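Local coordinates for protein thymidylate kinase (Ehrlichia chaffeensis, PDB 3LD9) that probably phosphorylates dTMP to dTDP at the expense of ATP, a step shared by the de novo and salvage routes to dTTP, at residues T25-D30 against I116-A121; E67-L72 against I89-E94. All blocks are in the same frame, centred on the assembly; numbering follows the deposited sequence. Where two conformers were deposited one is given.

Interaction 1 (T25-D30 against I116-A121)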
loop_
_atom_site.group_PDB
_atom_site.type_symbol
_atom_site.label_atom_id
_atom_site.label_comp_id
_atom_site.label_asym_id
_atom_site.label_seq_id
_atom_site.Cartn_x
_atom_site.Cartn_y
_atom_site.Cartn_z
ATOM N N THR A 25 -14.707 -17.835 5.457
ATOM C CA THR A 25 -15.408 -16.722 4.797
ATOM C C THR A 25 -16.874 -16.671 5.195
ATOM O O THR A 25 -17.445 -17.697 5.542
ATOM C CB THR A 25 -15.280 -16.762 3.245
ATOM O OG1 THR A 25 -16.051 -17.840 2.697
ATOM C CG2 THR A 25 -13.795 -16.891 2.848
ATOM N N PHE A 26 -17.416 -15.448 5.215
ATOM C CA PHE A 26 -18.826 -15.166 5.398
ATOM C C PHE A 26 -19.401 -14.609 4.104
ATOM O O PHE A 26 -18.821 -13.701 3.484
ATOM C CB PHE A 26 -19.032 -14.197 6.565
ATOM C CG PHE A 26 -18.965 -14.875 7.920
ATOM C CD1 PHE A 26 -20.101 -15.449 8.480
ATOM C CD2 PHE A 26 -17.771 -14.959 8.607
ATOM C CE1 PHE A 26 -20.044 -16.072 9.736
ATOM C CE2 PHE A 26 -17.685 -15.578 9.835
ATOM C CZ PHE A 26 -18.826 -16.150 10.417
ATOM N N GLU A 27 -20.526 -15.200 3.685
ATOM C CA GLU A 27 -21.168 -14.889 2.427
ATOM C C GLU A 27 -22.666 -14.801 2.596
ATOM O O GLU A 27 -23.232 -15.209 3.634
ATOM C CB GLU A 27 -20.873 -15.953 1.379
ATOM C CG GLU A 27 -19.427 -16.042 0.976
ATOM C CD GLU A 27 -18.968 -14.894 0.052
ATOM O OE1 GLU A 27 -19.761 -13.946 -0.239
ATOM O OE2 GLU A 27 -17.810 -14.983 -0.395
ATOM N N GLY A 28 -23.288 -14.231 1.568
ATOM C CA GLY A 28 -24.746 -14.046 1.514
ATOM C C GLY A 28 -25.098 -12.664 1.022
ATOM O O GLY A 28 -24.218 -11.816 0.848
ATOM N N ILE A 29 -26.389 -12.439 0.785
ATOM C CA ILE A 29 -26.870 -11.174 0.213
ATOM C C ILE A 29 -26.677 -10.068 1.246
ATOM O O ILE A 29 -26.525 -10.352 2.421
ATOM C CB ILE A 29 -28.366 -11.264 -0.278
ATOM N N ASP A 30 -26.664 -8.812 0.789
ATOM C CA ASP A 30 -26.399 -7.665 1.664
ATOM C C ASP A 30 -27.586 -7.464 2.583
ATOM O O ASP A 30 -28.721 -7.572 2.125
ATOM C CB ASP A 30 -26.173 -6.391 0.838
ATOM N N ILE A 116 -14.951 -15.056 -2.766
ATOM C CA ILE A 116 -15.199 -15.567 -4.098
ATOM C C ILE A 116 -16.663 -15.904 -4.387
ATOM O O ILE A 116 -17.071 -15.829 -5.529
ATOM C CB ILE A 116 -14.359 -16.842 -4.407
ATOM C CG1 ILE A 116 -14.763 -18.021 -3.488
ATOM C CG2 ILE A 116 -12.854 -16.523 -4.362
ATOM C CD1 ILE A 116 -13.876 -19.247 -3.639
ATOM N N ASP A 117 -17.442 -16.295 -3.377
ATOM C CA ASP A 117 -18.824 -16.689 -3.666
ATOM C C ASP A 117 -19.738 -15.469 -3.909
ATOM O O ASP A 117 -20.665 -15.543 -4.710
ATOM C CB ASP A 117 -19.383 -17.609 -2.565
ATOM C CG ASP A 117 -18.522 -18.830 -2.350
ATOM O OD1 ASP A 117 -18.221 -19.534 -3.352
ATOM O OD2 ASP A 117 -18.122 -19.064 -1.193
ATOM N N SER A 118 -19.476 -14.352 -3.233
ATOM C CA SER A 118 -20.207 -13.123 -3.561
ATOM C C SER A 118 -20.093 -12.787 -5.052
ATOM O O SER A 118 -21.050 -12.346 -5.670
ATOM C CB SER A 118 -19.733 -11.941 -2.701
ATOM O OG SER A 118 -20.312 -12.082 -1.375
ATOM N N THR A 119 -18.913 -13.000 -5.613
ATOM C CA THR A 119 -18.659 -12.636 -7.008
ATOM C C THR A 119 -19.466 -13.468 -7.965
ATOM O O THR A 119 -20.017 -12.936 -8.917
ATOM C CB THR A 119 -17.167 -12.733 -7.365
ATOM O OG1 THR A 119 -16.411 -12.106 -6.334
ATOM C CG2 THR A 119 -16.910 -12.020 -8.664
ATOM N N ILE A 120 -19.575 -14.765 -7.715
ATOM C CA ILE A 120 -20.466 -15.632 -8.519
ATOM C C ILE A 120 -21.929 -15.221 -8.378
ATOM O O ILE A 120 -22.667 -15.104 -9.373
ATOM C CB ILE A 120 -20.322 -17.132 -8.098
ATOM C CG1 ILE A 120 -19.005 -17.707 -8.642
ATOM C CG2 ILE A 120 -21.502 -17.937 -8.578
ATOM C CD1 ILE A 120 -19.088 -18.090 -10.137
ATOM N N ALA A 121 -22.362 -14.992 -7.141
ATOM C CA ALA A 121 -23.754 -14.632 -6.907
ATOM C C ALA A 121 -24.119 -13.272 -7.508
ATOM O O ALA A 121 -25.139 -13.139 -8.160
ATOM C CB ALA A 121 -24.091 -14.690 -5.382
HETATM O O HOH W 1 -16.237 -17.371 0.068
#
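Glu27 sets its carboxylate against Asp117 and Ser118 in the first turn of helix 116-126. This is the strand-to-loop junction of a P-loop kinase fold, where central strand 22-27 of the parallel sheet leads into the phosphate-binding loop. Thr25 is linked to the helix through a water: its OG1 gives a hydrogen bond to the water at 2.7 Å, and the water in turn donates hydrogen bonds to Glu27 OE2 and Asp117 OD2. Phe26 turns to the other face of the sheet, toward Phe150, while its backbone is bonded to Cys112 and Arg114 of the adjacent strand region. Glu27 carries most of the contact. Its chain bends at chi2 (-75°), which brings the carboxylate up to the helix. There OE2 receives weak hydrogen bonds from Asp117 N at 3.3 Å and from Ser118 N at 3.4 Å, with another weak one from Phe115 N; a carboxylate at a helix N-terminus probably gains from the helix dipole. The carboxylates of Glu27 and Asp117 lie with their planes 64° apart, and the like charges are probably eased by the bridging water and by Arg193, which forms a salt bridge with Asp117. At Gly28, where phi is positive (136°), the chain passes into the predicted ATP-binding loop, continued by Ile29 and Asp30; Tyr122 of the same helix still holds Asp30 N through its OH. Back at Glu27, its CG rests 3.9 Å from Asp117 CB, side chain crossing side chain at about a right angle.

Interaction 2 (E67-L72 against I89-E94); sequences ESVRNL and IAMRRE
Met91 reaches out from helix 81-105 and lays its thioether against Val69 and the start of Arg70 on helix 64-74. The tight part is small and apolar: Met91 SD sits 3.7 Å from Val69 CG1, and the terminal methyl CE lies 4.1 Å from the same CG1. Val69 offers that branch because CG1 stands anti to the backbone N (chi1 171°). The methionine is nearly extended through chi2 and then bends at chi3 (79°), a turn that swings CE to the backbone of the other helix, 3.8 Å from Arg70 N, and 4.1 Å from Arg70 CB. No hydrogen bond joins the two segments, and a single long side chain spans a gap in which the nearest alpha carbons, those of Val69 and Met91, are 8.4 Å apart. Only 117 Å² is buried in all.

The looser side begins at Arg70, which is partly exposed and gives the methionine little more than its CB and backbone. Beyond CB its chain runs extended from CG to NE and leads away from helix 81-105, carrying the guanidinium to Pro60 O, where NH1 makes a hydrogen bond.

Pro60 and Leu73 also touch Met91, and Asn66 ND2 bonds to Met91 O, tying the two helices together through the backbone of Met91. Farther round helix 81-105, Ile89 packs on helix 131-141, while Ala90 and Glu94 meet a second subunit, so the pair lies between the loop after strand 54-58 and a subunit interface.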
loop_
_atom_site.group_PDB
_atom_site.type_symbol
_atom_site.label_atom_id
_atom_site.label_comp_id
_atom_site.label_asym_id
_atom_site.label_seq_id
_atom_site.Cartn_x
_atom_site.Cartn_y
_atom_site.Cartn_z
ATOM N N GLU A 67 -9.062 -0.345 -0.270
ATOM C CA GLU A 67 -10.033 0.492 0.404
ATOM C C GLU A 67 -10.229 1.780 -0.383
ATOM O O GLU A 67 -11.369 2.222 -0.566
ATOM C CB GLU A 67 -9.614 0.785 1.851
ATOM C CG GLU A 67 -9.738 -0.427 2.777
ATOM C CD GLU A 67 -11.154 -1.016 2.810
ATOM O OE1 GLU A 67 -12.118 -0.315 2.415
ATOM O OE2 GLU A 67 -11.312 -2.189 3.239
ATOM N N SER A 68 -9.136 2.381 -0.863
ATOM C CA SER A 68 -9.264 3.607 -1.653
ATOM C C SER A 68 -9.982 3.362 -2.978
ATOM O O SER A 68 -10.803 4.187 -3.395
ATOM C CB SER A 68 -7.936 4.289 -1.923
ATOM O OG SER A 68 -7.383 4.848 -0.744
ATOM N N VAL A 69 -9.646 2.270 -3.655
ATOM C CA VAL A 69 -10.325 1.906 -4.898
ATOM C C VAL A 69 -11.808 1.619 -4.604
ATOM O O VAL A 69 -12.664 2.011 -5.388
ATOM C CB VAL A 69 -9.685 0.682 -5.592
ATOM C CG1 VAL A 69 -10.556 0.178 -6.793
ATOM C CG2 VAL A 69 -8.305 1.008 -6.054
ATOM N N ARG A 70 -12.104 0.932 -3.500
ATOM C CA ARG A 70 -13.504 0.673 -3.119
ATOM C C ARG A 70 -14.331 1.967 -2.978
ATOM O O ARG A 70 -15.504 2.009 -3.385
ATOM C CB ARG A 70 -13.552 -0.115 -1.833
ATOM C CG ARG A 70 -14.949 -0.308 -1.199
ATOM C CD ARG A 70 -14.823 -0.525 0.284
ATOM N NE ARG A 70 -16.139 -0.699 0.911
ATOM C CZ ARG A 70 -16.632 -1.836 1.412
ATOM N NH1 ARG A 70 -15.942 -2.982 1.402
ATOM N NH2 ARG A 70 -17.847 -1.821 1.939
ATOM N N ASN A 71 -13.732 3.020 -2.426
ATOM C CA ASN A 71 -14.442 4.288 -2.238
ATOM C C ASN A 71 -14.721 4.956 -3.558
ATOM O O ASN A 71 -15.802 5.520 -3.737
ATOM C CB ASN A 71 -13.655 5.252 -1.339
ATOM C CG ASN A 71 -13.444 4.712 0.070
ATOM O OD1 ASN A 71 -14.139 3.821 0.517
ATOM N ND2 ASN A 71 -12.440 5.238 0.755
ATOM N N LEU A 72 -13.756 4.919 -4.485
ATOM C CA LEU A 72 -13.993 5.339 -5.856
ATOM C C LEU A 72 -15.142 4.597 -6.511
ATOM O O LEU A 72 -16.003 5.216 -7.164
ATOM C CB LEU A 72 -12.774 5.113 -6.740
ATOM C CG LEU A 72 -11.659 6.114 -6.583
ATOM C CD1 LEU A 72 -10.524 5.757 -7.516
ATOM C CD2 LEU A 72 -12.216 7.554 -6.849
ATOM N N ILE A 89 -11.638 -8.579 -9.022
ATOM C CA ILE A 89 -10.692 -9.681 -9.164
ATOM C C ILE A 89 -9.252 -9.142 -8.946
ATOM O O ILE A 89 -8.463 -9.742 -8.223
ATOM C CB ILE A 89 -10.900 -10.408 -10.511
ATOM C CG1 ILE A 89 -12.269 -11.100 -10.536
ATOM C CG2 ILE A 89 -9.806 -11.413 -10.753
ATOM C CD1 ILE A 89 -12.384 -12.354 -9.609
ATOM N N ALA A 90 -8.944 -7.975 -9.499
ATOM C CA ALA A 90 -7.658 -7.319 -9.215
ATOM C C ALA A 90 -7.430 -7.048 -7.711
ATOM O O ALA A 90 -6.366 -7.297 -7.178
ATOM C CB ALA A 90 -7.547 -6.015 -10.006
ATOM N N MET A 91 -8.451 -6.556 -7.042
ATOM C CA MET A 91 -8.371 -6.239 -5.603
ATOM C C MET A 91 -8.205 -7.514 -4.789
ATOM O O MET A 91 -7.448 -7.555 -3.803
ATOM C CB MET A 91 -9.640 -5.485 -5.169
ATOM C CG MET A 91 -9.741 -4.098 -5.798
ATOM S SD MET A 91 -11.383 -3.324 -5.745
ATOM C CE MET A 91 -11.322 -2.793 -4.057
ATOM N N ARG A 92 -8.917 -8.555 -5.211
ATOM C CA ARG A 92 -8.823 -9.903 -4.596
ATOM C C ARG A 92 -7.394 -10.445 -4.689
ATOM O O ARG A 92 -6.844 -10.931 -3.705
ATOM C CB ARG A 92 -9.778 -10.878 -5.260
ATOM C CG ARG A 92 -9.652 -12.311 -4.703
ATOM C CD ARG A 92 -10.892 -13.141 -4.973
ATOM N NE ARG A 92 -12.019 -12.429 -4.406
ATOM C CZ ARG A 92 -13.225 -12.323 -4.914
ATOM N NH1 ARG A 92 -13.578 -12.931 -6.025
ATOM N NH2 ARG A 92 -14.098 -11.570 -4.261
ATOM N N ARG A 93 -6.773 -10.271 -5.845
ATOM C CA ARG A 93 -5.371 -10.657 -6.010
ATOM C C ARG A 93 -4.480 -9.929 -5.015
ATOM O O ARG A 93 -3.692 -10.553 -4.309
ATOM C CB ARG A 93 -4.876 -10.411 -7.448
ATOM C CG ARG A 93 -3.427 -10.816 -7.716
ATOM C CD ARG A 93 -3.174 -12.272 -7.401
ATOM N NE ARG A 93 -1.760 -12.581 -7.551
ATOM C CZ ARG A 93 -1.214 -13.749 -7.201
ATOM N NH1 ARG A 93 -1.939 -14.709 -6.673
ATOM N NH2 ARG A 93 0.069 -13.964 -7.381
ATOM N N GLU A 94 -4.610 -8.617 -4.958
ATOM C CA GLU A 94 -3.849 -7.824 -3.991
ATOM C C GLU A 94 -4.049 -8.303 -2.546
ATOM O O GLU A 94 -3.083 -8.475 -1.772
ATOM C CB GLU A 94 -4.248 -6.347 -4.075
ATOM C CG GLU A 94 -3.466 -5.484 -5.074
ATOM C CD GLU A 94 -1.960 -5.505 -4.878
ATOM O OE1 GLU A 94 -1.275 -6.265 -5.614
ATOM O OE2 GLU A 94 -1.459 -4.766 -3.988
#

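Overall arrangement
Interaction 2 is nested in the chain between the two segments of interaction 1, and their centres lie 16 Å apart. Helix 81-105 joins them: Arg92, in the same segment as Met91, turns toward helix 116-126, where its NH1 probably makes a hydrogen bond to Thr119 OG1 at 3.0 Å and packs 3.6 Å from Ile116 CA. Interaction 1 contains the first residues of the predicted ATP site, Gly28 to Asp30; interaction 2 only comes near it, the side chain of Arg70 lying about 7 Å from that of Thr35. Both are buried; the polar one lies near the centre of the chain, the apolar helix pair farther out and beside another subunit.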